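Local coordinates for solute-binding periplasmic protein of iron/siderophore ABC transporter (Yersinia pestis, PDB 6B2Y) that probably binds a chelated transition metal such as siderophore-bound iron in the periplasm and hands it to an ABC transporter for import, at residues A45-T50 and V159-F164; V82-D87 and I109-N114; P216-E221 and P273-A278. All blocks are in the same frame, centred on the assembly; numbering follows the deposited sequence.

Contact 1 (A45-T50 and V159-F164); sequences AGRTVT and VVFVDF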
ATOM      1  N   ALA A  45     -15.718   5.755  -7.728  1.00 19.99           N
ATOM      2  CA  ALA A  45     -17.021   5.773  -7.076  1.00 21.06           C
ATOM      3  C   ALA A  45     -18.174   5.797  -8.078  1.00 25.64           C
ATOM      4  O   ALA A  45     -19.342   5.748  -7.669  1.00 25.68           O
ATOM      5  CB  ALA A  45     -17.110   6.988  -6.144  1.00 19.67           C
ATOM      6  N   GLY A  46     -17.874   5.856  -9.371  1.00 20.72           N
ATOM      7  CA  GLY A  46     -18.895   5.974 -10.391  1.00 19.97           C
ATOM      8  C   GLY A  46     -19.387   7.382 -10.613  1.00 23.39           C
ATOM      9  O   GLY A  46     -20.350   7.574 -11.367  1.00 23.29           O
ATOM     10  N   ARG A  47     -18.774   8.370  -9.965  1.00 18.88           N
ATOM     11  CA  ARG A  47     -19.121   9.764 -10.200  1.00 17.13           C
ATOM     12  C   ARG A  47     -18.560  10.240 -11.530  1.00 26.10           C
ATOM     13  O   ARG A  47     -17.503   9.784 -11.985  1.00 22.00           O
ATOM     14  CB  ARG A  47     -18.581  10.641  -9.077  1.00 19.15           C
ATOM     15  CG  ARG A  47     -19.092  10.211  -7.692  1.00 21.49           C
ATOM     16  CD  ARG A  47     -18.180  10.695  -6.566  1.00 20.69           C
ATOM     17  NE  ARG A  47     -18.109  12.155  -6.445  1.00 22.50           N
ATOM     18  CZ  ARG A  47     -17.093  12.890  -6.885  1.00 24.12           C
ATOM     19  NH1 ARG A  47     -16.055  12.316  -7.492  1.00 22.84           N
ATOM     20  NH2 ARG A  47     -17.106  14.207  -6.718  1.00 27.42           N
ATOM     21  N   THR A  48     -19.262  11.186 -12.147  1.00 20.61           N
ATOM     22  CA  THR A  48     -18.787  11.793 -13.378  1.00 20.46           C
ATOM     23  C   THR A  48     -18.329  13.205 -13.055  1.00 27.52           C
ATOM     24  O   THR A  48     -19.090  13.994 -12.486  1.00 25.38           O
ATOM     25  CB  THR A  48     -19.862  11.760 -14.471  1.00 24.35           C
ATOM     26  OG1 THR A  48     -21.094  12.299 -13.976  1.00 28.53           O
ATOM     27  CG2 THR A  48     -20.109  10.325 -14.882  1.00 24.01           C
ATOM     28  N   VAL A  49     -17.070  13.494 -13.376  1.00 23.33           N
ATOM     29  CA  VAL A  49     -16.346  14.670 -12.914  1.00 25.63           C
ATOM     30  C   VAL A  49     -15.761  15.385 -14.121  1.00 26.55           C
ATOM     31  O   VAL A  49     -15.035  14.773 -14.905  1.00 25.05           O
ATOM     32  CB  VAL A  49     -15.218  14.272 -11.936  1.00 24.67           C
ATOM     33  CG1 VAL A  49     -14.460  15.495 -11.402  1.00 28.81           C
ATOM     34  CG2 VAL A  49     -15.773  13.420 -10.795  1.00 29.21           C
ATOM     35  N   THR A  50     -16.041  16.680 -14.256  1.00 25.93           N
ATOM     36  CA  THR A  50     -15.395  17.457 -15.311  1.00 23.84           C
ATOM     37  C   THR A  50     -13.969  17.824 -14.900  1.00 29.91           C
ATOM     38  O   THR A  50     -13.738  18.285 -13.774  1.00 30.33           O
ATOM     39  CB  THR A  50     -16.200  18.725 -15.624  1.00 30.73           C
ATOM     40  OG1 THR A  50     -17.454  18.367 -16.213  1.00 30.10           O
ATOM     41  CG2 THR A  50     -15.442  19.622 -16.606  1.00 33.38           C
ATOM     42  N   VAL A 159     -13.105  16.686  -7.695  1.00 26.77           N
ATOM     43  CA  VAL A 159     -12.615  15.658  -6.781  1.00 22.85           C
ATOM     44  C   VAL A 159     -12.763  14.304  -7.465  1.00 23.13           C
ATOM     45  O   VAL A 159     -13.840  13.981  -7.983  1.00 24.56           O
ATOM     46  CB  VAL A 159     -13.383  15.679  -5.445  1.00 25.25           C
ATOM     47  CG1 VAL A 159     -12.964  14.520  -4.569  1.00 25.55           C
ATOM     48  CG2 VAL A 159     -13.199  17.018  -4.725  1.00 30.89           C
ATOM     49  N   VAL A 160     -11.692  13.515  -7.467  1.00 20.74           N
ATOM     50  CA  VAL A 160     -11.676  12.208  -8.130  1.00 22.72           C
ATOM     51  C   VAL A 160     -11.327  11.151  -7.086  1.00 18.77           C
ATOM     52  O   VAL A 160     -10.330  11.299  -6.370  1.00 19.69           O
ATOM     53  CB  VAL A 160     -10.659  12.182  -9.287  1.00 20.49           C
ATOM     54  CG1 VAL A 160     -10.410  10.751  -9.754  1.00 19.61           C
ATOM     55  CG2 VAL A 160     -11.123  13.074 -10.433  1.00 20.63           C
ATOM     56  N   PHE A 161     -12.137  10.081  -7.017  1.00 17.85           N
ATOM     57  CA  PHE A 161     -11.902   8.969  -6.097  1.00 19.03           C
ATOM     58  C   PHE A 161     -11.210   7.811  -6.802  1.00 17.19           C
ATOM     59  O   PHE A 161     -11.582   7.445  -7.918  1.00 18.12           O
ATOM     60  CB  PHE A 161     -13.208   8.469  -5.474  1.00 17.93           C
ATOM     61  CG  PHE A 161     -13.796   9.428  -4.492  1.00 20.81           C
ATOM     62  CD1 PHE A 161     -13.412   9.394  -3.154  1.00 24.95           C
ATOM     63  CD2 PHE A 161     -14.695  10.397  -4.906  1.00 22.38           C
ATOM     64  CE1 PHE A 161     -13.937  10.304  -2.251  1.00 25.76           C
ATOM     65  CE2 PHE A 161     -15.222  11.311  -3.999  1.00 23.88           C
ATOM     66  CZ  PHE A 161     -14.842  11.259  -2.678  1.00 26.12           C
ATOM     67  N   VAL A 162     -10.204   7.240  -6.134  1.00 16.63           N
ATOM     68  CA  VAL A 162      -9.510   6.030  -6.569  1.00 14.95           C
ATOM     69  C   VAL A 162      -9.679   4.970  -5.486  1.00 17.69           C
ATOM     70  O   VAL A 162     -10.194   5.239  -4.405  1.00 19.30           O
ATOM     71  CB  VAL A 162      -8.017   6.274  -6.852  1.00 15.90           C
ATOM     72  CG1 VAL A 162      -7.839   7.226  -8.028  1.00 20.61           C
ATOM     73  CG2 VAL A 162      -7.309   6.798  -5.565  1.00 15.62           C
ATOM     74  N   ASP A 163      -9.253   3.741  -5.791  1.00 14.97           N
ATOM     75  CA  ASP A 163      -9.210   2.719  -4.750  1.00 16.03           C
ATOM     76  C   ASP A 163      -8.063   1.746  -5.002  1.00 15.47           C
ATOM     77  O   ASP A 163      -8.021   1.085  -6.049  1.00 15.72           O
ATOM     78  CB  ASP A 163     -10.514   1.927  -4.655  1.00 17.52           C
ATOM     79  CG  ASP A 163     -10.426   0.817  -3.608  1.00 18.05           C
ATOM     80  OD1 ASP A 163     -10.052   1.119  -2.458  1.00 17.80           O
ATOM     81  OD2 ASP A 163     -10.699  -0.355  -3.952  1.00 20.93           O
ATOM     82  N   PHE A 164      -7.166   1.651  -4.016  1.00 16.44           N
ATOM     83  CA  PHE A 164      -6.142   0.615  -3.908  1.00 16.69           C
ATOM     84  C   PHE A 164      -6.290  -0.187  -2.630  1.00 19.83           C
ATOM     85  O   PHE A 164      -5.452  -1.058  -2.350  1.00 18.57           O
ATOM     86  CB  PHE A 164      -4.735   1.237  -3.937  1.00 15.48           C
ATOM     87  CG  PHE A 164      -4.480   2.091  -5.133  1.00 15.25           C
ATOM     88  CD1 PHE A 164      -4.294   1.508  -6.384  1.00 16.95           C
ATOM     89  CD2 PHE A 164      -4.445   3.483  -5.012  1.00 16.45           C
ATOM     90  CE1 PHE A 164      -4.044   2.281  -7.493  1.00 14.51           C
ATOM     91  CE2 PHE A 164      -4.203   4.268  -6.116  1.00 16.37           C
ATOM     92  CZ  PHE A 164      -4.009   3.671  -7.361  1.00 19.45           C
TER
HETATM   93  O   HOH W   1     -16.275  16.861  -7.900  1.00 30.82           O
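Arg47 NH1 is gripped twice: it gives a hydrogen bond of 2.8 Å to Val159 O and forms a salt bridge with the carboxylate of Asp43. The bond to Val159 O is nearly straight, with 166° at the hydrogen. The oxygen lies in the guanidinium plane, whereas the donor stands 39° above the plane of the carbonyl. Phe161 meets the same group at close to a right angle, the guanidinium and ring planes being 84° apart. The rim of the ring, at CE2, lies over one guanidinium face, and Arg47 NH1 comes to 3.5 Å from Phe161 CD2 at the ring's edge. A bend at chi3 turns the end of the arginine chain toward strand 159-162, while its CD lies 3.9 Å from Phe161 CD2. A water joins the two segments beside this bond, accepting from Val159 N at 3.2 Å and, weakly, from Arg47 NH2, which also forms a salt bridge with Glu153. Val49 lays its CG2 methyl against the carbonyl oxygen that Arg47 uses, 3.5 Å from Val159 O. Apolar contacts flank this centre: Val49 CG1 is 4.2 Å from Val160 CG2, and Ala45 CB rests near Phe161 CB. Between the segments the one direct hydrogen bond thus comes from the Arg47 side chain, with a backbone bond of Phe161 to Met44 beside it. Asp43 and Glu153 balance the arginine's charge and, with Val159 O, probably fix its guanidinium rotation; Asp43 OD2 also accepts from Phe161 N, linking the N-terminal hairpin's arginine to the edge-strand backbone.

Contact 2 (V82-D87 and I109-N114); sequences VGWQGD and IPLIGN
Trp84 has its CG between the backbone N and the carbonyl carbon (chi1 49°), and Ile109, with CG1 at chi1 -58°, has CG2 anti to its backbone N; together these torsions bring the methyl over the indole. Ile109 CG2 sits 3.8 Å from the centroid of the five-membered ring of Trp84 and 7° off the ring normal, a CH-pi contact. Ile109 CD1 reaches on toward the six-membered ring, 4.1 Å from Trp84 CH2. Leu111 comes from another direction, its CD1 in the indole plane at the edge, 3.8 Å from Trp84 NE1. The backbones pair in parallel about Trp84 and Leu111: Trp84 N donates to Pro110 O at 3.1 Å, nearly in line with the carbonyl, and Ile112 N donates to Trp84 O at 3.1 Å from well above that carbonyl's plane. Ile112 packs its CG1 3.6 Å from Gln85 N. Gln85 OE1 accepts a capping bond of 2.8 Å from Asp87 N and another bond from Gly63 N, and Gln85 NE2 donates back to Asp87 OD1; Asp87 also forms a salt bridge with Arg64. Strand 111-112, an outermost strand of the parallel sheet, is thus held here by two backbone bonds and by the packing of Ile109 and Leu111 on Trp84, while the Gln85-Asp87 exchange is a local cap that, with Gly63, fixes the amide at the turn leading into helix 87-91.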
ATOM      1  N   VAL A  82       0.505  20.668  -4.812  1.00 29.26           N
ATOM      2  CA  VAL A  82       0.396  21.952  -4.115  1.00 31.79           C
ATOM      3  C   VAL A  82      -0.119  21.807  -2.691  1.00 31.58           C
ATOM      4  O   VAL A  82      -0.300  22.821  -1.995  1.00 31.08           O
ATOM      5  CB  VAL A  82      -0.485  22.939  -4.906  1.00 33.36           C
ATOM      6  CG1 VAL A  82       0.108  23.154  -6.289  1.00 37.60           C
ATOM      7  CG2 VAL A  82      -1.909  22.436  -4.987  1.00 33.46           C
ATOM      8  N   GLY A  83      -0.347  20.581  -2.228  1.00 27.87           N
ATOM      9  CA  GLY A  83      -0.779  20.336  -0.865  1.00 28.83           C
ATOM     10  C   GLY A  83      -1.067  18.866  -0.663  1.00 28.48           C
ATOM     11  O   GLY A  83      -1.509  18.194  -1.601  1.00 25.04           O
ATOM     12  N   TRP A  84      -0.826  18.342   0.534  1.00 26.72           N
ATOM     13  CA  TRP A  84      -1.190  16.952   0.757  1.00 23.21           C
ATOM     14  C   TRP A  84      -1.575  16.738   2.209  1.00 30.40           C
ATOM     15  O   TRP A  84      -1.061  17.397   3.118  1.00 31.71           O
ATOM     16  CB  TRP A  84      -0.076  15.965   0.365  1.00 25.00           C
ATOM     17  CG  TRP A  84       1.328  16.232   0.874  1.00 27.85           C
ATOM     18  CD1 TRP A  84       1.703  16.979   1.974  1.00 27.25           C
ATOM     19  CD2 TRP A  84       2.554  15.737   0.298  1.00 26.08           C
ATOM     20  NE1 TRP A  84       3.068  16.966   2.104  1.00 26.26           N
ATOM     21  CE2 TRP A  84       3.615  16.220   1.091  1.00 23.04           C
ATOM     22  CE3 TRP A  84       2.854  14.931  -0.816  1.00 24.67           C
ATOM     23  CZ2 TRP A  84       4.956  15.926   0.807  1.00 25.06           C
ATOM     24  CZ3 TRP A  84       4.185  14.643  -1.096  1.00 23.30           C
ATOM     25  CH2 TRP A  84       5.219  15.147  -0.292  1.00 25.00           C
ATOM     26  N   GLN A  85      -2.500  15.804   2.399  1.00 26.15           N
ATOM     27  CA  GLN A  85      -2.851  15.321   3.723  1.00 28.56           C
ATOM     28  C   GLN A  85      -1.623  14.713   4.404  1.00 28.78           C
ATOM     29  O   GLN A  85      -0.687  14.250   3.751  1.00 25.83           O
ATOM     30  CB  GLN A  85      -3.985  14.305   3.590  1.00 25.76           C
ATOM     31  CG  GLN A  85      -4.651  13.889   4.875  1.00 30.40           C
ATOM     32  CD  GLN A  85      -3.991  12.668   5.451  1.00 33.56           C
ATOM     33  OE1 GLN A  85      -3.199  11.998   4.768  1.00 31.03           O
ATOM     34  NE2 GLN A  85      -4.274  12.382   6.718  1.00 34.49           N
ATOM     35  N   GLY A  86      -1.632  14.717   5.739  1.00 25.26           N
ATOM     36  CA  GLY A  86      -0.409  14.483   6.499  1.00 27.99           C
ATOM     37  C   GLY A  86       0.089  13.050   6.540  1.00 28.95           C
ATOM     38  O   GLY A  86       1.173  12.820   7.090  1.00 26.74           O
ATOM     39  N   ASP A  87      -0.648  12.087   5.978  1.00 26.32           N
ATOM     40  CA  ASP A  87      -0.271  10.684   6.155  1.00 24.73           C
ATOM     41  C   ASP A  87       1.090  10.348   5.550  1.00 24.11           C
ATOM     42  O   ASP A  87       1.767   9.432   6.024  1.00 22.54           O
ATOM     43  CB  ASP A  87      -1.320   9.759   5.536  1.00 27.81           C
ATOM     44  CG  ASP A  87      -2.562   9.607   6.393  1.00 35.04           C
ATOM     45  OD1 ASP A  87      -2.622  10.183   7.504  1.00 34.35           O
ATOM     46  OD2 ASP A  87      -3.491   8.910   5.938  1.00 33.58           O
ATOM     47  N   ILE A 109       5.758  21.990   0.576  1.00 32.08           N
ATOM     48  CA  ILE A 109       4.402  21.557   0.255  1.00 30.29           C
ATOM     49  C   ILE A 109       3.560  21.659   1.522  1.00 32.25           C
ATOM     50  O   ILE A 109       3.913  21.051   2.546  1.00 30.15           O
ATOM     51  CB  ILE A 109       4.389  20.133  -0.327  1.00 25.88           C
ATOM     52  CG1 ILE A 109       5.266  20.085  -1.587  1.00 29.43           C
ATOM     53  CG2 ILE A 109       2.956  19.698  -0.619  1.00 26.38           C
ATOM     54  CD1 ILE A 109       5.388  18.721  -2.241  1.00 32.50           C
ATOM     55  N   PRO A 110       2.472  22.426   1.506  1.00 29.53           N
ATOM     56  CA  PRO A 110       1.655  22.583   2.717  1.00 32.96           C
ATOM     57  C   PRO A 110       0.900  21.311   3.062  1.00 34.68           C
ATOM     58  O   PRO A 110       0.497  20.537   2.188  1.00 29.11           O
ATOM     59  CB  PRO A 110       0.679  23.709   2.354  1.00 35.20           C
ATOM     60  CG  PRO A 110       1.206  24.322   1.083  1.00 36.29           C
ATOM     61  CD  PRO A 110       2.020  23.284   0.399  1.00 32.93           C
ATOM     62  N   LEU A 111       0.697  21.107   4.363  1.00 31.12           N
ATOM     63  CA  LEU A 111      -0.046  19.962   4.866  1.00 35.65           C
ATOM     64  C   LEU A 111      -1.466  20.384   5.198  1.00 40.46           C
ATOM     65  O   LEU A 111      -1.691  21.480   5.712  1.00 46.81           O
ATOM     66  CB  LEU A 111       0.616  19.366   6.109  1.00 38.99           C
ATOM     67  CG  LEU A 111       1.630  18.266   5.816  1.00 34.11           C
ATOM     68  CD1 LEU A 111       2.957  18.880   5.354  1.00 35.09           C
ATOM     69  CD2 LEU A 111       1.828  17.403   7.040  1.00 36.17           C
ATOM     70  N   ILE A 112      -2.421  19.511   4.890  1.00 34.20           N
ATOM     71  CA  ILE A 112      -3.835  19.753   5.133  1.00 40.14           C
ATOM     72  C   ILE A 112      -4.396  18.578   5.926  1.00 42.13           C
ATOM     73  O   ILE A 112      -3.913  17.446   5.812  1.00 46.71           O
ATOM     74  CB  ILE A 112      -4.601  19.938   3.802  1.00 41.98           C
ATOM     75  CG1 ILE A 112      -4.715  18.599   3.074  1.00 41.50           C
ATOM     76  CG2 ILE A 112      -3.888  20.932   2.906  1.00 43.04           C
ATOM     77  CD1 ILE A 112      -5.159  18.704   1.640  1.00 40.26           C
ATOM     78  N   GLY A 113      -5.400  18.847   6.762  1.00 48.18           N
ATOM     79  CA  GLY A 113      -6.185  17.783   7.369  1.00 50.01           C
ATOM     80  C   GLY A 113      -6.061  17.610   8.868  1.00 56.13           C
ATOM     81  O   GLY A 113      -6.778  16.767   9.431  1.00 58.78           O
ATOM     82  N   ASN A 114      -5.151  18.334   9.530  1.00 56.71           N
ATOM     83  CA  ASN A 114      -5.101  18.449  10.998  1.00 60.71           C
ATOM     84  C   ASN A 114      -4.646  17.156  11.684  1.00 58.37           C
ATOM     85  O   ASN A 114      -5.151  16.802  12.748  1.00 60.84           O
ATOM     86  CB  ASN A 114      -6.451  18.908  11.569  1.00 60.69           C
ATOM     87  CG  ASN A 114      -6.329  19.507  12.965  1.00 58.91           C
ATOM     88  OD1 ASN A 114      -5.406  20.274  13.251  1.00 63.85           O
ATOM     89  ND2 ASN A 114      -7.264  19.151  13.843  1.00 56.34           N
TER
HETATM   90  O   HOH W   2       5.493  18.819   2.855  1.00 30.54           O
HETATM   91  O   HOH W   3      -6.983  14.165   7.944  1.00 46.61           O
HETATM   92  O   HOH W   4      -3.216  15.454   7.488  1.00 43.56           O

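Contact 3 (P216-E221 and P273-A278); sequences PSVFIE and PDIYIA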
ATOM      1  N   PRO A 216      -1.908 -23.387   1.036  1.00 25.21           N
ATOM      2  CA  PRO A 216      -1.674 -23.174   2.469  1.00 28.10           C
ATOM      3  C   PRO A 216      -2.669 -22.179   3.048  1.00 28.95           C
ATOM      4  O   PRO A 216      -3.052 -21.206   2.394  1.00 28.13           O
ATOM      5  CB  PRO A 216      -0.251 -22.614   2.509  1.00 28.24           C
ATOM      6  CG  PRO A 216      -0.133 -21.871   1.202  1.00 26.82           C
ATOM      7  CD  PRO A 216      -0.895 -22.725   0.205  1.00 27.21           C
ATOM      8  N   SER A 217      -3.095 -22.430   4.285  1.00 25.47           N
ATOM      9  CA  SER A 217      -3.938 -21.468   4.978  1.00 23.23           C
ATOM     10  C   SER A 217      -3.047 -20.351   5.500  1.00 27.90           C
ATOM     11  O   SER A 217      -1.896 -20.583   5.876  1.00 27.54           O
ATOM     12  CB  SER A 217      -4.717 -22.129   6.115  1.00 29.94           C
ATOM     13  OG  SER A 217      -3.851 -22.789   7.020  1.00 27.29           O
ATOM     14  N   VAL A 218      -3.568 -19.133   5.476  1.00 25.70           N
ATOM     15  CA  VAL A 218      -2.762 -17.942   5.719  1.00 26.26           C
ATOM     16  C   VAL A 218      -3.538 -17.012   6.635  1.00 29.38           C
ATOM     17  O   VAL A 218      -4.726 -16.753   6.411  1.00 26.97           O
ATOM     18  CB  VAL A 218      -2.421 -17.192   4.414  1.00 23.43           C
ATOM     19  CG1 VAL A 218      -1.562 -15.935   4.727  1.00 22.63           C
ATOM     20  CG2 VAL A 218      -1.721 -18.102   3.407  1.00 26.86           C
ATOM     21  N   PHE A 219      -2.855 -16.467   7.637  1.00 22.86           N
ATOM     22  CA  PHE A 219      -3.391 -15.362   8.418  1.00 21.21           C
ATOM     23  C   PHE A 219      -2.442 -14.181   8.309  1.00 26.51           C
ATOM     24  O   PHE A 219      -1.237 -14.333   8.550  1.00 24.38           O
ATOM     25  CB  PHE A 219      -3.577 -15.718   9.894  1.00 28.91           C
ATOM     26  CG  PHE A 219      -4.139 -14.582  10.705  1.00 28.64           C
ATOM     27  CD1 PHE A 219      -5.454 -14.178  10.525  1.00 29.17           C
ATOM     28  CD2 PHE A 219      -3.343 -13.884  11.603  1.00 30.32           C
ATOM     29  CE1 PHE A 219      -5.979 -13.115  11.246  1.00 27.44           C
ATOM     30  CE2 PHE A 219      -3.872 -12.821  12.329  1.00 29.09           C
ATOM     31  CZ  PHE A 219      -5.185 -12.442  12.149  1.00 30.95           C
ATOM     32  N   ILE A 220      -2.974 -13.013   7.938  1.00 23.58           N
ATOM     33  CA  ILE A 220      -2.189 -11.779   7.921  1.00 24.31           C
ATOM     34  C   ILE A 220      -2.654 -10.879   9.062  1.00 25.11           C
ATOM     35  O   ILE A 220      -3.830 -10.515   9.150  1.00 24.49           O
ATOM     36  CB  ILE A 220      -2.269 -11.052   6.566  1.00 20.64           C
ATOM     37  CG1 ILE A 220      -1.337  -9.827   6.587  1.00 25.03           C
ATOM     38  CG2 ILE A 220      -3.686 -10.631   6.232  1.00 21.57           C
ATOM     39  CD1 ILE A 220      -0.519  -9.659   5.347  1.00 29.58           C
ATOM     40  N   GLU A 221      -1.725 -10.521   9.945  1.00 23.15           N
ATOM     41  CA  GLU A 221      -2.010  -9.586  11.023  1.00 25.21           C
ATOM     42  C   GLU A 221      -1.518  -8.217  10.576  1.00 24.65           C
ATOM     43  O   GLU A 221      -0.313  -7.962  10.548  1.00 25.18           O
ATOM     44  CB  GLU A 221      -1.339 -10.021  12.325  1.00 25.38           C
ATOM     45  CG  GLU A 221      -1.842  -9.227  13.502  1.00 27.12           C
ATOM     46  CD  GLU A 221      -1.093  -9.525  14.778  1.00 29.75           C
ATOM     47  OE1 GLU A 221      -1.313  -8.794  15.761  1.00 33.79           O
ATOM     48  OE2 GLU A 221      -0.291 -10.480  14.791  1.00 31.44           O
ATOM     49  N   PRO A 273      -3.309 -21.543  11.300  1.00 30.59           N
ATOM     50  CA  PRO A 273      -2.913 -21.280   9.911  1.00 31.44           C
ATOM     51  C   PRO A 273      -1.548 -21.864   9.587  1.00 30.07           C
ATOM     52  O   PRO A 273      -0.633 -21.876  10.416  1.00 29.14           O
ATOM     53  CB  PRO A 273      -2.890 -19.747   9.834  1.00 29.05           C
ATOM     54  CG  PRO A 273      -2.664 -19.306  11.261  1.00 31.15           C
ATOM     55  CD  PRO A 273      -3.410 -20.297  12.090  1.00 33.31           C
ATOM     56  N   ASP A 274      -1.414 -22.327   8.346  1.00 24.49           N
ATOM     57  CA  ASP A 274      -0.134 -22.863   7.893  1.00 30.09           C
ATOM     58  C   ASP A 274       0.949 -21.789   7.881  1.00 30.06           C
ATOM     59  O   ASP A 274       2.115 -22.070   8.188  1.00 26.01           O
ATOM     60  CB  ASP A 274      -0.271 -23.465   6.498  1.00 24.68           C
ATOM     61  CG  ASP A 274      -1.195 -24.661   6.469  1.00 33.01           C
ATOM     62  OD1 ASP A 274      -1.263 -25.391   7.485  1.00 31.02           O
ATOM     63  OD2 ASP A 274      -1.843 -24.875   5.418  1.00 33.23           O
ATOM     64  N   ILE A 275       0.579 -20.558   7.523  1.00 25.78           N
ATOM     65  CA  ILE A 275       1.518 -19.465   7.286  1.00 27.70           C
ATOM     66  C   ILE A 275       1.031 -18.233   8.038  1.00 26.93           C
ATOM     67  O   ILE A 275      -0.169 -17.944   8.060  1.00 24.21           O
ATOM     68  CB  ILE A 275       1.648 -19.177   5.774  1.00 27.76           C
ATOM     69  CG1 ILE A 275       2.332 -20.348   5.070  1.00 28.96           C
ATOM     70  CG2 ILE A 275       2.392 -17.868   5.511  1.00 26.69           C
ATOM     71  CD1 ILE A 275       2.367 -20.224   3.571  1.00 31.71           C
ATOM     72  N   TYR A 276       1.968 -17.507   8.662  1.00 25.56           N
ATOM     73  CA  TYR A 276       1.669 -16.290   9.409  1.00 23.82           C
ATOM     74  C   TYR A 276       2.418 -15.126   8.778  1.00 23.56           C
ATOM     75  O   TYR A 276       3.617 -15.231   8.502  1.00 24.59           O
ATOM     76  CB  TYR A 276       2.057 -16.420  10.893  1.00 25.12           C
ATOM     77  CG  TYR A 276       2.008 -15.093  11.631  1.00 22.60           C
ATOM     78  CD1 TYR A 276       0.832 -14.642  12.203  1.00 23.44           C
ATOM     79  CD2 TYR A 276       3.138 -14.298  11.743  1.00 24.76           C
ATOM     80  CE1 TYR A 276       0.772 -13.431  12.869  1.00 28.45           C
ATOM     81  CE2 TYR A 276       3.089 -13.071  12.407  1.00 27.47           C
ATOM     82  CZ  TYR A 276       1.909 -12.654  12.974  1.00 25.64           C
ATOM     83  OH  TYR A 276       1.843 -11.445  13.629  1.00 29.23           O
ATOM     84  N   ILE A 277       1.704 -14.022   8.543  1.00 23.99           N
ATOM     85  CA  ILE A 277       2.278 -12.803   7.984  1.00 24.27           C
ATOM     86  C   ILE A 277       1.925 -11.648   8.904  1.00 21.39           C
ATOM     87  O   ILE A 277       0.763 -11.502   9.300  1.00 26.07           O
ATOM     88  CB  ILE A 277       1.754 -12.506   6.561  1.00 23.97           C
ATOM     89  CG1 ILE A 277       1.915 -13.718   5.652  1.00 25.66           C
ATOM     90  CG2 ILE A 277       2.503 -11.321   5.955  1.00 21.20           C
ATOM     91  CD1 ILE A 277       1.464 -13.446   4.215  1.00 26.65           C
ATOM     92  N   ALA A 278       2.916 -10.813   9.216  1.00 21.69           N
ATOM     93  CA  ALA A 278       2.698  -9.563   9.931  1.00 24.67           C
ATOM     94  C   ALA A 278       2.989  -8.392   9.000  1.00 19.54           C
ATOM     95  O   ALA A 278       3.950  -8.434   8.232  1.00 23.20           O
ATOM     96  CB  ALA A 278       3.603  -9.469  11.173  1.00 23.29           C
TER
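Strands 217-221 and 275-278 run parallel, their axes 4.6 Å apart at closest approach and 17° from alignment, with backbone N-H groups of Ile275, Phe219, Ile277 and Glu221 donating across in turn. At the start of the ladder Ser217 and Asp274 exchange bonds. Asp274 N donates to Ser217 OG at 2.8 Å, and Ser217 N donates to Asp274 OD2 at 3.0 Å from above the carboxylate plane. Ser217 chi1 of 55° sets OG between the backbone N and carbonyl carbon, facing Asp274. At the far end Tyr276 OH donates to Glu221 OE2 at 2.6 Å; the oxygen lies in the ring plane and is met on its anti side, tilted 30° from the carboxylate plane. On that same face Phe219 CB packs 3.9 Å from Pro273 CG. The other face is aliphatic: Ile220 CD1 presses to 3.5 Å from Ile277 CG2, and Val218 CG1 lies 4.0 Å from Ile277 CD1, against Phe346 and Phe350 of helix 340-350. The pair forms two adjoining inner strands of the mixed sheet. Because Glu221 OE2 also forms a salt bridge with Arg312, the buried carboxylate probably stays ionised, shared between phenol and guanidinium.

How the contacts relate
From the N terminus, strand 48-50 is met by strand 159-162 only much later in the chain, and contact 1 closes a long loop over 108 intervening residues. Nested within that loop, contact 2 closes a much shorter one, joining strands 81-85 and 111-112 across 21 residues that are largely helical. Both reach the same parallel sheet, at its two outermost strands, and their centres lie about 20 Å apart. The chain then leaves through helices 168-182 and 186-207, and contact 3 follows in series, closing its loop across 51 residues in the mixed sheet. Its centre is about 34 Å from that of contact 1 and 35 Å from that of contact 2, beyond the chain's centre, consistent with the two-lobed build of periplasmic binding proteins.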